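Local coordinates for protein 5-carboxymethyl-2-hydroxymuconate delta-isomerase (Mycobacterium smegmatis, PDB 4PFZ) that probably acts as a metal-dependent isomerase or acetylpyruvate hydrolase of the fumarylacetoacetate hydrolase family, at residues L182-N187 against V239-E244. Numbering follows the deposited sequence.
Sequences LRTEVN and VSITVE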
ATOM      1  N   LEU B 182      -2.537  26.578  -1.098  1.00 28.50           N
ATOM      2  CA  LEU B 182      -2.125  25.582  -0.120  1.00 27.01           C
ATOM      3  C   LEU B 182      -1.083  26.211   0.804  1.00 32.59           C
ATOM      4  O   LEU B 182      -0.144  26.856   0.334  1.00 28.54           O
ATOM      5  CB  LEU B 182      -1.552  24.348  -0.823  1.00 30.85           C
ATOM      6  CG  LEU B 182      -0.842  23.284   0.017  1.00 38.50           C
ATOM      7  CD1 LEU B 182      -1.775  22.751   1.071  1.00 40.27           C
ATOM      8  CD2 LEU B 182      -0.358  22.143  -0.873  1.00 35.18           C
ATOM      9  N   ARG B 183      -1.257  26.072   2.113  1.00 27.10           N
ATOM     10  CA  ARG B 183      -0.254  26.605   3.025  1.00 27.71           C
ATOM     11  C   ARG B 183      -0.139  25.781   4.295  1.00 28.28           C
ATOM     12  O   ARG B 183      -1.112  25.172   4.757  1.00 28.89           O
ATOM     13  CB  ARG B 183      -0.552  28.071   3.367  1.00 29.53           C
ATOM     14  CG  ARG B 183      -1.606  28.292   4.432  1.00 33.45           C
ATOM     15  CD  ARG B 183      -1.656  29.775   4.835  1.00 37.31           C
ATOM     16  NE  ARG B 183      -2.529  29.980   5.986  1.00 34.54           N
ATOM     17  CZ  ARG B 183      -3.827  30.248   5.897  1.00 41.68           C
ATOM     18  NH1 ARG B 183      -4.404  30.356   4.704  1.00 42.31           N
ATOM     19  NH2 ARG B 183      -4.548  30.419   6.996  1.00 32.40           N
ATOM     20  N   THR B 184       1.074  25.749   4.836  1.00 26.91           N
ATOM     21  CA  THR B 184       1.388  24.952   6.027  1.00 26.86           C
ATOM     22  C   THR B 184       1.881  25.900   7.100  1.00 28.46           C
ATOM     23  O   THR B 184       2.726  26.744   6.827  1.00 28.69           O
ATOM     24  CB  THR B 184       2.467  23.891   5.740  1.00 26.44           C
ATOM     25  OG1 THR B 184       2.070  23.091   4.628  1.00 25.66           O
ATOM     26  CG2 THR B 184       2.699  22.960   6.965  1.00 28.38           C
ATOM     27  N   GLU B 185       1.344  25.789   8.309  1.00 27.49           N
ATOM     28  CA  GLU B 185       1.893  26.557   9.420  1.00 29.91           C
ATOM     29  C   GLU B 185       2.376  25.625  10.516  1.00 33.10           C
ATOM     30  O   GLU B 185       1.752  24.604  10.798  1.00 28.39           O
ATOM     31  CB  GLU B 185       0.861  27.542   9.970  1.00 29.87           C
ATOM     32  CG  GLU B 185       0.305  28.463   8.892  1.00 30.51           C
ATOM     33  CD  GLU B 185      -0.797  29.363   9.396  1.00 52.84           C
ATOM     34  OE1 GLU B 185      -1.170  29.239  10.584  1.00 58.95           O
ATOM     35  OE2 GLU B 185      -1.290  30.196   8.604  1.00 43.43           O
ATOM     36  N   VAL B 186       3.511  25.981  11.103  1.00 33.74           N
ATOM     37  CA  VAL B 186       4.033  25.311  12.282  1.00 33.76           C
ATOM     38  C   VAL B 186       3.991  26.285  13.458  1.00 36.47           C
ATOM     39  O   VAL B 186       4.642  27.334  13.420  1.00 37.44           O
ATOM     40  CB  VAL B 186       5.469  24.805  12.044  1.00 33.30           C
ATOM     41  CG1 VAL B 186       5.980  24.047  13.264  1.00 36.40           C
ATOM     42  CG2 VAL B 186       5.505  23.914  10.813  1.00 28.75           C
ATOM     43  N   ASN B 187       3.201  25.949  14.479  1.00 31.06           N
ATOM     44  CA  ASN B 187       3.001  26.813  15.647  1.00 32.74           C
ATOM     45  C   ASN B 187       2.576  28.233  15.270  1.00 36.41           C
ATOM     46  O   ASN B 187       2.966  29.199  15.919  1.00 38.16           O
ATOM     47  CB  ASN B 187       4.276  26.851  16.500  1.00 35.36           C
ATOM     48  CG  ASN B 187       4.728  25.465  16.914  1.00 42.04           C
ATOM     49  OD1 ASN B 187       3.900  24.600  17.200  1.00 34.17           O
ATOM     50  ND2 ASN B 187       6.040  25.242  16.940  1.00 44.94           N
ATOM     51  N   VAL B 239       1.095  21.339  13.681  1.00 25.34           N
ATOM     52  CA  VAL B 239       1.176  21.598  12.251  1.00 24.75           C
ATOM     53  C   VAL B 239      -0.227  21.790  11.703  1.00 24.69           C
ATOM     54  O   VAL B 239      -1.102  20.959  11.938  1.00 27.61           O
ATOM     55  CB  VAL B 239       1.853  20.452  11.477  1.00 23.48           C
ATOM     56  CG1 VAL B 239       2.111  20.860  10.020  1.00 23.25           C
ATOM     57  CG2 VAL B 239       3.141  20.028  12.152  1.00 33.92           C
ATOM     58  N   SER B 240      -0.435  22.887  10.987  1.00 25.65           N
ATOM     59  CA  SER B 240      -1.730  23.176  10.389  1.00 25.03           C
ATOM     60  C   SER B 240      -1.612  23.437   8.894  1.00 29.20           C
ATOM     61  O   SER B 240      -0.898  24.340   8.465  1.00 33.46           O
ATOM     62  CB  SER B 240      -2.384  24.364  11.082  1.00 26.56           C
ATOM     63  OG  SER B 240      -2.851  23.980  12.362  1.00 28.15           O
ATOM     64  N   ILE B 241      -2.319  22.632   8.107  1.00 23.72           N
ATOM     65  CA  ILE B 241      -2.298  22.769   6.658  1.00 23.55           C
ATOM     66  C   ILE B 241      -3.659  23.244   6.186  1.00 24.03           C
ATOM     67  O   ILE B 241      -4.678  22.620   6.472  1.00 23.60           O
ATOM     68  CB  ILE B 241      -1.945  21.442   5.958  1.00 27.15           C
ATOM     69  CG1 ILE B 241      -0.598  20.919   6.472  1.00 26.86           C
ATOM     70  CG2 ILE B 241      -1.918  21.637   4.441  1.00 22.22           C
ATOM     71  CD1 ILE B 241      -0.436  19.426   6.339  1.00 25.01           C
ATOM     72  N   THR B 242      -3.662  24.359   5.475  1.00 25.11           N
ATOM     73  CA  THR B 242      -4.890  24.961   5.029  1.00 28.57           C
ATOM     74  C   THR B 242      -4.956  24.945   3.512  1.00 25.89           C
ATOM     75  O   THR B 242      -4.033  25.375   2.820  1.00 31.40           O
ATOM     76  CB  THR B 242      -5.026  26.410   5.549  1.00 29.24           C
ATOM     77  OG1 THR B 242      -5.099  26.391   6.981  1.00 33.06           O
ATOM     78  CG2 THR B 242      -6.285  27.058   5.002  1.00 28.54           C
ATOM     79  N   VAL B 243      -6.059  24.439   2.992  1.00 25.63           N
ATOM     80  CA  VAL B 243      -6.299  24.561   1.566  1.00 28.22           C
ATOM     81  C   VAL B 243      -7.515  25.424   1.345  1.00 30.70           C
ATOM     82  O   VAL B 243      -8.552  25.227   1.978  1.00 28.75           O
ATOM     83  CB  VAL B 243      -6.497  23.195   0.899  1.00 24.76           C
ATOM     84  CG1 VAL B 243      -6.770  23.345  -0.588  1.00 25.40           C
ATOM     85  CG2 VAL B 243      -5.271  22.345   1.119  1.00 23.54           C
ATOM     86  N   GLU B 244      -7.359  26.399   0.458  1.00 28.64           N
ATOM     87  CA  GLU B 244      -8.439  27.286   0.089  1.00 30.18           C
ATOM     88  C   GLU B 244      -9.648  26.498  -0.401  1.00 29.96           C
ATOM     89  O   GLU B 244      -9.533  25.678  -1.309  1.00 29.29           O
ATOM     90  CB  GLU B 244      -7.962  28.253  -0.992  1.00 37.29           C
ATOM     91  CG  GLU B 244      -9.012  29.224  -1.469  1.00 41.68           C
ATOM     92  CD  GLU B 244      -8.478  30.179  -2.519  1.00 44.70           C
ATOM     93  OE1 GLU B 244      -7.301  30.035  -2.916  1.00 39.18           O
ATOM     94  OE2 GLU B 244      -9.241  31.076  -2.946  1.00 47.62           O
TER
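With CG set between its backbone N and carbonyl carbon (chi1 81°) and the chain extended to NE, R183 rises beside T242 and lays one guanidinium face over that threonine's CB, with R183 NH1 3.8 Å from T242 CG2. Along the same strand, E185 helps fix the group's rotation: R183 NE reaches E185 OE2 at 2.9 Å in a salt bridge that lies near the guanidinium plane but meets the carboxylate from above its own plane. The T242 hydroxyl hydrogen-bonds with that of T248, and S240's with that of T250, both on strand 247-255. On the other face, L182 CG anti to its N (chi1 170°) and a chi2 of 58° together bring CD1 to 3.5 Å from V243 CG2 and 3.6 Å from I241 CG2. T184 CG2 sits 3.8 Å from V239 CG1, while T184 OG1 hydrogen-bonds with Q192 OE1. This buried face packs on I139, N141 and H110 of strands 134-145 and 108-118. Paired N-H to O bonds join R183 with T242 and E185 with S240, the shortest being E185 N to S240 O at 2.7 Å. The pairing is regular antiparallel beta structure, joining 238-243, central strand of a five-stranded mixed sheet, to neighbouring 181-186 in the FAH-type C-terminal domain.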